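Local coordinates for protein aspartate aminotransferase (Rhodobacter sphaeroides, PDB 3NRA) that probably catalyses, with pyridoxal 5'-phosphate as cofactor, the transfer of the amino group of L-aspartate to 2-oxoglutarate, giving oxaloacetate and L-glutamate, at residues 60-65 with 288-293; 199-204 with 232-237; 224-229 with 307-312; 352-357 with 400-405. All coordinates share one frame; numbering follows the deposited sequence. Where two conformers were deposited one is given.

Contact 1. Residues 60-65 with 288-293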
# COMPACT_ATOMS: atom_id res chain seq x y z
N ASP B 60 15.58 17.19 -0.61
CA ASP B 60 16.66 17.29 0.36
C ASP B 60 16.37 16.48 1.65
O ASP B 60 17.26 15.81 2.17
CB ASP B 60 16.97 18.74 0.70
CG ASP B 60 17.66 19.49 -0.47
OD1 ASP B 60 18.12 18.83 -1.43
OD2 ASP B 60 17.72 20.73 -0.40
N LEU B 61 15.13 16.53 2.13
CA LEU B 61 14.74 15.76 3.31
C LEU B 61 14.81 14.27 3.04
O LEU B 61 15.31 13.51 3.88
CB LEU B 61 13.32 16.14 3.78
CG LEU B 61 13.19 17.54 4.39
CD1 LEU B 61 11.66 17.94 4.57
CD2 LEU B 61 13.97 17.63 5.72
N PHE B 62 14.37 13.87 1.83
CA PHE B 62 14.40 12.47 1.40
C PHE B 62 15.86 11.99 1.36
O PHE B 62 16.20 10.90 1.86
CB PHE B 62 13.73 12.32 0.01
CG PHE B 62 13.63 10.88 -0.45
CD1 PHE B 62 14.73 10.26 -1.09
CD2 PHE B 62 12.51 10.14 -0.18
CE1 PHE B 62 14.69 8.94 -1.43
CE2 PHE B 62 12.43 8.81 -0.56
CZ PHE B 62 13.54 8.20 -1.18
N SER B 63 16.71 12.84 0.79
CA SER B 63 18.12 12.55 0.65
C SER B 63 18.87 12.46 2.00
O SER B 63 19.72 11.61 2.19
CB SER B 63 18.77 13.61 -0.23
OG SER B 63 20.13 13.31 -0.36
N ALA B 64 18.53 13.35 2.93
CA ALA B 64 19.07 13.27 4.29
C ALA B 64 18.64 11.95 4.99
O ALA B 64 19.44 11.33 5.70
CB ALA B 64 18.63 14.49 5.11
N GLY B 65 17.41 11.51 4.73
CA GLY B 65 16.88 10.25 5.33
C GLY B 65 17.60 9.01 4.79
O GLY B 65 18.03 8.14 5.56
N GLY B 288 9.70 3.84 4.18
CA GLY B 288 10.56 4.42 5.19
C GLY B 288 11.21 5.72 4.75
O GLY B 288 11.12 6.72 5.45
N TYR B 289 11.84 5.71 3.58
CA TYR B 289 12.55 6.88 3.10
C TYR B 289 11.60 8.01 2.77
O TYR B 289 11.87 9.18 3.09
CB TYR B 289 13.42 6.56 1.88
CG TYR B 289 14.58 5.58 2.14
CD1 TYR B 289 15.38 5.70 3.26
CD2 TYR B 289 14.89 4.59 1.23
CE1 TYR B 289 16.41 4.82 3.49
CE2 TYR B 289 15.95 3.72 1.44
CZ TYR B 289 16.69 3.82 2.57
OH TYR B 289 17.72 2.96 2.79
N SER B 290 10.45 7.67 2.17
CA SER B 290 9.42 8.68 1.83
C SER B 290 8.99 9.45 3.05
O SER B 290 8.75 10.65 2.97
CB SER B 290 8.18 8.03 1.19
OG SER B 290 8.42 7.68 -0.15
N GLN B 291 8.90 8.77 4.20
CA GLN B 291 8.35 9.38 5.41
C GLN B 291 9.08 10.67 5.78
O GLN B 291 8.45 11.66 6.13
CB GLN B 291 8.37 8.40 6.57
CG GLN B 291 7.28 7.32 6.48
CD GLN B 291 7.26 6.44 7.69
OE1 GLN B 291 7.27 6.94 8.81
NE2 GLN B 291 7.24 5.11 7.49
N ALA B 292 10.41 10.68 5.56
CA ALA B 292 11.26 11.81 5.85
C ALA B 292 10.79 13.13 5.24
O ALA B 292 11.08 14.16 5.82
CB ALA B 292 12.77 11.51 5.38
N VAL B 293 10.11 13.11 4.07
CA VAL B 293 9.68 14.38 3.46
C VAL B 293 8.60 15.09 4.30
O VAL B 293 8.47 16.32 4.22
CB VAL B 293 9.17 14.24 2.00
CG1 VAL B 293 10.21 13.51 1.12
CG2 VAL B 293 7.80 13.55 1.96
O HOH W 1 14.48 9.33 3.37

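Contact 2. Residues 199-204 with 232-237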
# COMPACT_ATOMS: atom_id res chain seq x y z
N GLU B 199 -22.65 25.06 8.94
CA GLU B 199 -23.93 24.49 9.33
C GLU B 199 -24.03 23.02 8.88
O GLU B 199 -24.45 22.17 9.65
CB GLU B 199 -25.09 25.34 8.73
CG GLU B 199 -26.31 25.48 9.62
CD GLU B 199 -27.22 24.23 9.64
OE1 GLU B 199 -27.26 23.48 8.63
OE2 GLU B 199 -27.93 24.02 10.67
N GLU B 200 -23.61 22.72 7.64
CA GLU B 200 -23.59 21.33 7.17
C GLU B 200 -22.72 20.43 8.04
O GLU B 200 -23.11 19.33 8.38
CB GLU B 200 -23.14 21.23 5.71
CG GLU B 200 -24.26 21.68 4.70
CD GLU B 200 -23.76 21.83 3.29
OE1 GLU B 200 -22.64 22.39 3.08
OE2 GLU B 200 -24.51 21.43 2.37
N ILE B 201 -21.55 20.93 8.42
CA ILE B 201 -20.62 20.15 9.22
C ILE B 201 -21.15 19.98 10.65
O ILE B 201 -20.98 18.92 11.26
CB ILE B 201 -19.22 20.81 9.21
CG1 ILE B 201 -18.60 20.70 7.79
CG2 ILE B 201 -18.29 20.23 10.30
CD1 ILE B 201 -18.22 19.27 7.34
N GLY B 202 -21.84 21.00 11.15
CA GLY B 202 -22.47 20.94 12.46
C GLY B 202 -23.57 19.89 12.52
O GLY B 202 -23.64 19.11 13.47
N GLN B 203 -24.37 19.83 11.47
CA GLN B 203 -25.45 18.87 11.40
C GLN B 203 -24.93 17.46 11.16
O GLN B 203 -25.48 16.52 11.70
CB GLN B 203 -26.50 19.26 10.33
CG GLN B 203 -27.81 18.36 10.31
CD GLN B 203 -28.69 18.50 11.57
OE1 GLN B 203 -28.31 19.16 12.54
NE2 GLN B 203 -29.87 17.88 11.54
N ILE B 204 -23.86 17.34 10.37
CA ILE B 204 -23.23 16.03 10.18
C ILE B 204 -22.70 15.54 11.51
O ILE B 204 -22.90 14.39 11.87
CB ILE B 204 -22.06 16.06 9.14
CG1 ILE B 204 -22.61 16.11 7.69
CG2 ILE B 204 -21.15 14.83 9.31
CD1 ILE B 204 -21.58 16.51 6.65
N THR B 232 -14.68 24.20 7.53
CA THR B 232 -15.00 23.75 8.87
C THR B 232 -14.59 22.27 9.04
O THR B 232 -14.98 21.40 8.23
CB THR B 232 -16.49 23.90 9.14
OG1 THR B 232 -16.91 25.19 8.70
CG2 THR B 232 -16.82 23.74 10.61
N HIS B 233 -13.83 21.99 10.09
CA HIS B 233 -13.31 20.66 10.36
C HIS B 233 -14.26 19.90 11.26
O HIS B 233 -14.40 20.22 12.44
CB HIS B 233 -11.94 20.76 11.02
CG HIS B 233 -10.91 21.41 10.17
ND1 HIS B 233 -10.08 20.70 9.34
CD2 HIS B 233 -10.55 22.72 10.06
CE1 HIS B 233 -9.27 21.54 8.71
NE2 HIS B 233 -9.53 22.77 9.13
N LEU B 234 -14.87 18.84 10.71
CA LEU B 234 -15.81 17.98 11.48
C LEU B 234 -15.25 17.56 12.83
O LEU B 234 -15.96 17.57 13.81
CB LEU B 234 -16.17 16.72 10.67
CG LEU B 234 -17.27 15.85 11.29
CD1 LEU B 234 -18.56 16.63 11.37
CD2 LEU B 234 -17.48 14.55 10.48
N ARG B 235 -13.96 17.22 12.86
CA ARG B 235 -13.31 16.67 14.09
C ARG B 235 -13.20 17.65 15.24
O ARG B 235 -12.94 17.23 16.36
CB ARG B 235 -11.90 16.12 13.76
CG ARG B 235 -10.81 17.19 13.57
CD ARG B 235 -9.50 16.53 13.08
NE ARG B 235 -9.07 15.52 14.04
CZ ARG B 235 -8.32 15.75 15.11
NH1 ARG B 235 -7.75 16.95 15.33
NH2 ARG B 235 -8.10 14.75 15.97
N ALA B 236 -13.34 18.95 14.95
CA ALA B 236 -13.36 19.99 15.96
C ALA B 236 -14.77 20.38 16.42
O ALA B 236 -14.91 21.17 17.35
CB ALA B 236 -12.61 21.25 15.43
N GLU B 237 -15.82 19.82 15.81
CA GLU B 237 -17.23 20.13 16.26
C GLU B 237 -17.52 19.69 17.70
O GLU B 237 -17.25 18.57 18.07
CB GLU B 237 -18.25 19.48 15.32
CG GLU B 237 -18.35 20.11 13.99
CD GLU B 237 -18.89 21.53 14.02
OE1 GLU B 237 -19.80 21.83 14.84
OE2 GLU B 237 -18.38 22.36 13.25

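Contact 3. Residues 224-229 with 307-312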
# COMPACT_ATOMS: atom_id res chain seq x y z
N LEU B 224 -5.59 23.56 0.21
CA LEU B 224 -5.58 24.44 -0.94
C LEU B 224 -6.89 25.21 -0.98
O LEU B 224 -7.72 24.98 -1.82
CB LEU B 224 -5.38 23.65 -2.24
CG LEU B 224 -4.96 24.52 -3.44
CD1 LEU B 224 -3.43 24.74 -3.37
CD2 LEU B 224 -5.36 23.88 -4.77
N ARG B 225 -7.03 26.16 -0.05
CA ARG B 225 -8.33 26.83 0.22
C ARG B 225 -8.28 28.24 -0.36
O ARG B 225 -7.37 29.00 -0.06
CB ARG B 225 -8.61 26.87 1.74
CG ARG B 225 -9.89 27.63 2.15
CD ARG B 225 -10.15 27.60 3.68
NE ARG B 225 -9.01 28.09 4.47
CZ ARG B 225 -8.69 29.37 4.68
NH1 ARG B 225 -9.44 30.37 4.21
NH2 ARG B 225 -7.59 29.65 5.36
N TYR B 226 -9.24 28.58 -1.21
CA TYR B 226 -9.20 29.82 -1.95
C TYR B 226 -9.59 31.02 -1.08
O TYR B 226 -10.29 30.87 -0.07
CB TYR B 226 -10.06 29.73 -3.23
CG TYR B 226 -9.48 28.72 -4.19
CD1 TYR B 226 -8.21 28.89 -4.73
CD2 TYR B 226 -10.13 27.50 -4.43
CE1 TYR B 226 -7.63 27.93 -5.54
CE2 TYR B 226 -9.58 26.55 -5.25
CZ TYR B 226 -8.31 26.76 -5.79
OH TYR B 226 -7.75 25.82 -6.58
N ALA B 227 -9.05 32.18 -1.43
CA ALA B 227 -9.24 33.41 -0.64
C ALA B 227 -10.73 33.71 -0.51
O ALA B 227 -11.45 33.70 -1.50
CB ALA B 227 -8.51 34.60 -1.28
N GLY B 228 -11.19 33.89 0.71
CA GLY B 228 -12.62 34.12 0.95
C GLY B 228 -13.46 32.84 0.92
O GLY B 228 -14.72 32.92 0.85
N ALA B 229 -12.82 31.67 0.97
CA ALA B 229 -13.55 30.44 1.23
C ALA B 229 -13.41 30.12 2.72
O ALA B 229 -12.34 30.30 3.30
CB ALA B 229 -13.01 29.31 0.39
N ASP B 307 1.16 31.84 -2.22
CA ASP B 307 1.36 31.99 -3.67
C ASP B 307 0.76 30.82 -4.46
O ASP B 307 0.15 31.03 -5.50
CB ASP B 307 2.84 32.10 -4.01
CG ASP B 307 3.46 33.38 -3.53
OD1 ASP B 307 2.78 34.45 -3.58
OD2 ASP B 307 4.64 33.33 -3.10
N ARG B 308 0.94 29.60 -3.96
CA ARG B 308 0.40 28.44 -4.66
C ARG B 308 -1.11 28.54 -4.79
O ARG B 308 -1.66 28.27 -5.84
CB ARG B 308 0.78 27.14 -3.97
CG ARG B 308 -0.01 25.90 -4.49
CD ARG B 308 0.79 24.62 -4.38
NE ARG B 308 2.01 24.68 -5.17
CZ ARG B 308 2.81 23.64 -5.40
NH1 ARG B 308 2.50 22.42 -4.92
NH2 ARG B 308 3.89 23.80 -6.15
N ILE B 309 -1.78 28.90 -3.70
CA ILE B 309 -3.25 29.08 -3.70
C ILE B 309 -3.64 30.18 -4.66
O ILE B 309 -4.59 30.03 -5.41
CB ILE B 309 -3.77 29.45 -2.26
CG1 ILE B 309 -3.66 28.25 -1.31
CG2 ILE B 309 -5.19 29.98 -2.31
CD1 ILE B 309 -3.70 28.65 0.19
N ALA B 310 -2.87 31.28 -4.68
CA ALA B 310 -3.13 32.37 -5.61
C ALA B 310 -2.98 31.93 -7.10
O ALA B 310 -3.78 32.33 -7.97
CB ALA B 310 -2.20 33.62 -5.29
N ARG B 311 -1.94 31.14 -7.41
CA ARG B 311 -1.73 30.71 -8.80
C ARG B 311 -2.87 29.79 -9.25
O ARG B 311 -3.38 29.92 -10.38
CB ARG B 311 -0.40 30.01 -8.97
CG ARG B 311 0.82 30.92 -8.86
CD ARG B 311 2.10 30.18 -9.27
NE ARG B 311 3.30 30.83 -8.74
CZ ARG B 311 3.77 30.70 -7.49
NH1 ARG B 311 3.17 29.91 -6.58
NH2 ARG B 311 4.89 31.35 -7.13
N HIS B 312 -3.32 28.90 -8.36
CA HIS B 312 -4.44 28.02 -8.66
C HIS B 312 -5.77 28.76 -8.79
O HIS B 312 -6.62 28.36 -9.56
CB HIS B 312 -4.57 26.93 -7.60
CG HIS B 312 -3.59 25.83 -7.77
ND1 HIS B 312 -2.30 25.92 -7.34
CD2 HIS B 312 -3.73 24.59 -8.29
CE1 HIS B 312 -1.67 24.78 -7.59
NE2 HIS B 312 -2.52 23.96 -8.17

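Contact 4. Residues 352-357 with 400-405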
# COMPACT_ATOMS: atom_id res chain seq x y z
N ALA B 352 -20.06 9.23 -22.69
CA ALA B 352 -18.85 8.41 -22.78
C ALA B 352 -18.14 8.58 -24.15
O ALA B 352 -16.89 8.58 -24.22
CB ALA B 352 -19.15 6.95 -22.50
N GLU B 353 -18.93 8.73 -25.20
CA GLU B 353 -18.42 8.94 -26.54
C GLU B 353 -17.75 10.32 -26.64
O GLU B 353 -16.72 10.45 -27.24
CB GLU B 353 -19.54 8.75 -27.59
CG GLU B 353 -20.14 7.30 -27.61
CD GLU B 353 -21.44 7.14 -28.43
OE1 GLU B 353 -22.22 8.13 -28.60
OE2 GLU B 353 -21.68 6.00 -28.89
N PHE B 354 -18.33 11.33 -25.97
CA PHE B 354 -17.78 12.66 -26.02
C PHE B 354 -16.41 12.73 -25.35
O PHE B 354 -15.50 13.39 -25.87
CB PHE B 354 -18.72 13.67 -25.38
CG PHE B 354 -18.32 15.10 -25.64
CD1 PHE B 354 -18.36 15.62 -26.93
CD2 PHE B 354 -17.94 15.93 -24.61
CE1 PHE B 354 -17.99 16.94 -27.19
CE2 PHE B 354 -17.55 17.25 -24.86
CZ PHE B 354 -17.57 17.75 -26.16
N VAL B 355 -16.25 12.02 -24.22
CA VAL B 355 -14.94 11.94 -23.54
C VAL B 355 -13.84 11.39 -24.48
O VAL B 355 -12.75 11.93 -24.54
CB VAL B 355 -15.00 11.07 -22.25
CG1 VAL B 355 -13.58 10.72 -21.76
CG2 VAL B 355 -15.82 11.79 -21.16
N LYS B 356 -14.17 10.35 -25.25
CA LYS B 356 -13.24 9.82 -26.25
C LYS B 356 -12.95 10.85 -27.34
O LYS B 356 -11.81 11.02 -27.73
CB LYS B 356 -13.80 8.55 -26.87
CG LYS B 356 -13.91 7.39 -25.88
CD LYS B 356 -14.59 6.18 -26.47
CE LYS B 356 -14.56 4.98 -25.49
NZ LYS B 356 -14.80 3.68 -26.19
N ILE B 357 -13.98 11.57 -27.76
CA ILE B 357 -13.87 12.58 -28.80
C ILE B 357 -13.01 13.79 -28.36
O ILE B 357 -12.22 14.31 -29.13
CB ILE B 357 -15.30 13.00 -29.30
CG1 ILE B 357 -15.86 11.91 -30.21
CG2 ILE B 357 -15.29 14.34 -30.00
CD1 ILE B 357 -17.32 12.03 -30.51
N THR B 400 -15.38 24.67 -27.78
CA THR B 400 -15.49 24.58 -29.26
C THR B 400 -16.12 23.22 -29.70
O THR B 400 -17.06 23.19 -30.51
CB THR B 400 -14.12 24.74 -29.94
OG1 THR B 400 -13.56 26.00 -29.60
CG2 THR B 400 -14.23 24.62 -31.48
N LEU B 401 -15.64 22.12 -29.11
CA LEU B 401 -16.18 20.79 -29.40
C LEU B 401 -17.56 20.57 -28.81
O LEU B 401 -18.40 19.92 -29.44
CB LEU B 401 -15.23 19.67 -28.97
CG LEU B 401 -13.99 19.51 -29.88
CD1 LEU B 401 -13.19 18.28 -29.55
CD2 LEU B 401 -14.36 19.51 -31.35
N VAL B 402 -17.82 21.13 -27.63
CA VAL B 402 -19.20 21.15 -27.11
C VAL B 402 -20.15 21.84 -28.11
O VAL B 402 -21.24 21.35 -28.37
CB VAL B 402 -19.27 21.77 -25.71
CG1 VAL B 402 -20.74 22.07 -25.31
CG2 VAL B 402 -18.63 20.84 -24.70
N GLU B 403 -19.70 22.94 -28.73
CA GLU B 403 -20.51 23.62 -29.74
C GLU B 403 -20.68 22.77 -30.99
O GLU B 403 -21.78 22.66 -31.53
CB GLU B 403 -19.92 24.99 -30.09
CG GLU B 403 -19.91 25.99 -28.86
CD GLU B 403 -18.94 27.20 -29.02
OE1 GLU B 403 -18.35 27.39 -30.12
OE2 GLU B 403 -18.81 27.97 -28.03
N ARG B 404 -19.59 22.12 -31.41
CA ARG B 404 -19.61 21.30 -32.64
C ARG B 404 -20.58 20.11 -32.53
O ARG B 404 -21.20 19.72 -33.52
CB ARG B 404 -18.20 20.79 -32.99
CG ARG B 404 -18.06 20.28 -34.44
CD ARG B 404 -16.73 19.59 -34.68
NE ARG B 404 -15.63 20.54 -34.68
CZ ARG B 404 -14.36 20.23 -34.92
NH1 ARG B 404 -14.00 18.98 -35.22
NH2 ARG B 404 -13.42 21.18 -34.86
N TYR B 405 -20.72 19.55 -31.31
CA TYR B 405 -21.53 18.33 -31.07
C TYR B 405 -22.86 18.62 -30.37
O TYR B 405 -23.58 17.69 -30.01
CB TYR B 405 -20.74 17.32 -30.23
CG TYR B 405 -19.67 16.65 -31.01
CD1 TYR B 405 -19.94 15.50 -31.77
CD2 TYR B 405 -18.40 17.16 -31.05
CE1 TYR B 405 -18.97 14.90 -32.51
CE2 TYR B 405 -17.41 16.57 -31.79
CZ TYR B 405 -17.70 15.45 -32.53
OH TYR B 405 -16.70 14.84 -33.26

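Contact 1. Residues 60-65 with 288-293
Phe-62 and Leu-61 pack against Tyr-289, Ala-292 and Val-293 in a buried, mostly apolar helix-to-turn contact at the dimer interface of this aminotransferase. Phe-62 carries most of it. With CG anti to the backbone N (chi1 -175°), its ring reaches across to the start of 288-293, where CE2 lies 3.5 Å from Tyr-289 CB. The neighbouring ring atom CD2 meets the backbone instead, 3.5 Å from Tyr-289 O. At the other end of the side chain, Val-293 CG1 comes up to the ring edge and stands 3.9 Å from Phe-62 CB.

Ala-292 CB lies between the two backbones, 3.6 Å from Leu-61 O. One turn further along, Gly-65 lies against the same methyl: a beta carbon built there would fall 3.0 Å from Ala-292 CB, a clash, consistent with a glycine at this position. Leu-61 covers the partly exposed margin, with CD1 3.6 Å from Val-293 O.

No direct hydrogen bond joins the segments. A water does so, donating to Phe-62 O at 2.8 Å and to Tyr-289 O at 2.6 Å, and it sits over one face of the Phe-62 ring, toward the rim.

Across the dimer, Phe-62 stacks on Phe-62 of the second subunit, and Tyr-289 meets Tyr-260 of that subunit edge-to-face. Within the chain, the short helix 70-73 supplies Gln-72 against Tyr-289 and Ala-292, while Leu-257 and Leu-262, from the loop before strand 263-267, cover Val-293.

Contact 2. Residues 199-204 with 232-237
Ile-201 fits against Thr-232, Leu-234 and Glu-237 where a loop folds back over helix 198-211, the helix of the beta-alpha-beta crossover between the neighbouring parallel strands 182-186 and 214-218 of the large-domain sheet. The tight part centres on Ile-201. Its CG2 comes within 3.6 Å of Leu-234 CA, against the start of the 3-10 turn 234-236. Beside it, Thr-232 runs past Ile-201 in the opposite direction, the methyls Thr-232 CG2 and Ile-201 CG2 meeting at 3.8 Å. The other branch, Ile-201 CG1, rests 3.7 Å from Thr-232 O.

Leu-234 sends its end toward the helix because chi1 of -172° turns CG away from its own backbone N, and it runs transverse to Ile-204. CD1 there lies 3.8 Å from Ile-204 CG2. This leucine was modelled in two positions, so its contacts hold for one of them. Phe-185 of strand 182-186 touches both Ile-201 and Leu-234, and Leu-172 of helix 169-177 meets Ile-204.

The side nearer solvent is thinner rather than more distant: Glu-237 and Gly-202, both partly exposed, bury little surface here. The glutamate chain, bent at chi2 (-66°), crosses Ile-201 nearly perpendicularly, with its CG 3.7 Å from Ile-201 CG2. An alanine in place of Glu-237 lacks that bent chain, which would probably leave Ile-201 CG2 less covered and open a gap over Gly-202. The carboxylate lies against the helix without a hydrogen bond to 199-204, Glu-237 OE1 3.7 Å from Gly-202 CA.

Contact 3. Residues 224-229 with 307-312
Leu-224, Tyr-226 and the backbone between them face one side of helix 304-324 through Ile-309 and His-312, each with a different orientation. Leu-224 lies crosswise over His-312 and puts one methyl over the imidazole face: a CH-pi contact, with CD2 4.2 Å from the ring centroid of His-312 and 23° off its normal. Its other methyl, CD1, touches Arg-308 CG at 3.8 Å.

A bond within its own helix fixes the rotation of the imidazole. His-312 ND1 donates to Arg-308 O at 2.9 Å, almost in the ring plane. That carbonyl also accepts the helical bond from His-312 N, and the two donors approach from opposite faces of its plane.

Tyr-226 presents its edge, not its face. Tyr-226 CE1 lies 3.7 Å from Ile-309 O, and the hydroxyl, Tyr-226 OH, reaches His-312 CB at 3.5 Å while bonding to Gly-337 O. A phenylalanine lacks this hydroxyl, which would probably leave Gly-337 O without that partner and thin the packing on His-312 CB. Ile-309 lies against the backbone between Leu-224 and Tyr-226, its CG2 3.3 Å from Arg-225 O.

Beyond Tyr-226 the chain folds into a type II turn, with Gly-228 at positive phi, and Arg-225 NH1 spans it to Ala-229 O (3.0 Å).

The segment 224-229 thus lies between helix 304-324 and the chain leading to strand 339-340, where Leu-224 and Tyr-226 form backbone hydrogen bonds with Gly-337 and Gln-335, respectively; His-312 NE2 bonds to Ser-385, just after strand 380-383.

Contact 4. Residues 352-357 with 400-405
Phe-354 is the main projection of helix 352-357, and it enters a hollow formed by Leu-401, Val-402 and Tyr-405. A chi1 of -169° swings the ring to the far side of CB from its backbone N and out to the opposing helix. There the ring atom CZ meets Val-402 CG2 at 3.6 Å. Its neighbour CE1 sits 3.8 Å from Leu-401 O, which lies near the ring plane. The ring also turns its edge toward the face of Tyr-405, an offset edge-to-face pair with centroids 5.9 Å apart and planes at 72°.

The two helices belong to the C-terminal part of the small domain of the aminotransferase fold. Their segment axes stay 11.4 Å apart at 131°, a wide spacing that these large side chains bridge.

Tyr-405, just beyond helix 388-404, projects the other way. It comes from the opposite direction to Ile-357, and Ile-357 CG2 touches Tyr-405 CE2 at 3.6 Å while Ile-357 CD1 reaches Tyr-405 CE1 at 3.9 Å. The phenol hydroxyl bonds to Gln-361 OE1 and to Arg-33 N. Leu-401 lies alongside, its CD1 a loose 4.1 Å from Ile-357 O and its side chain also touching Leu-358.

Overall arrangement
Contacts 2 and 3 adjoin in sequence: residues 224-237, in the connection between strands 214-218 and 245-249, turn first to helix 304-324 and then to helix 198-211, with centres 22 Å apart. Contact 3 also links to the cofactor site, since Arg-308, whose guanidinium also bonds to Glu-53 O, reaches Thr-254 O, next to Lys-253, which carries pyridoxal phosphate as a Schiff base. Contact 1, at the dimer interface, lies 27 Å from contact 3 between centres, and helix 288-291 precedes helix 304-324 in the chain. Contact 4 is remote in the small domain, 44 Å from contact 1 and 39 Å from contact 2 between centres, with the latter across the chain's centre.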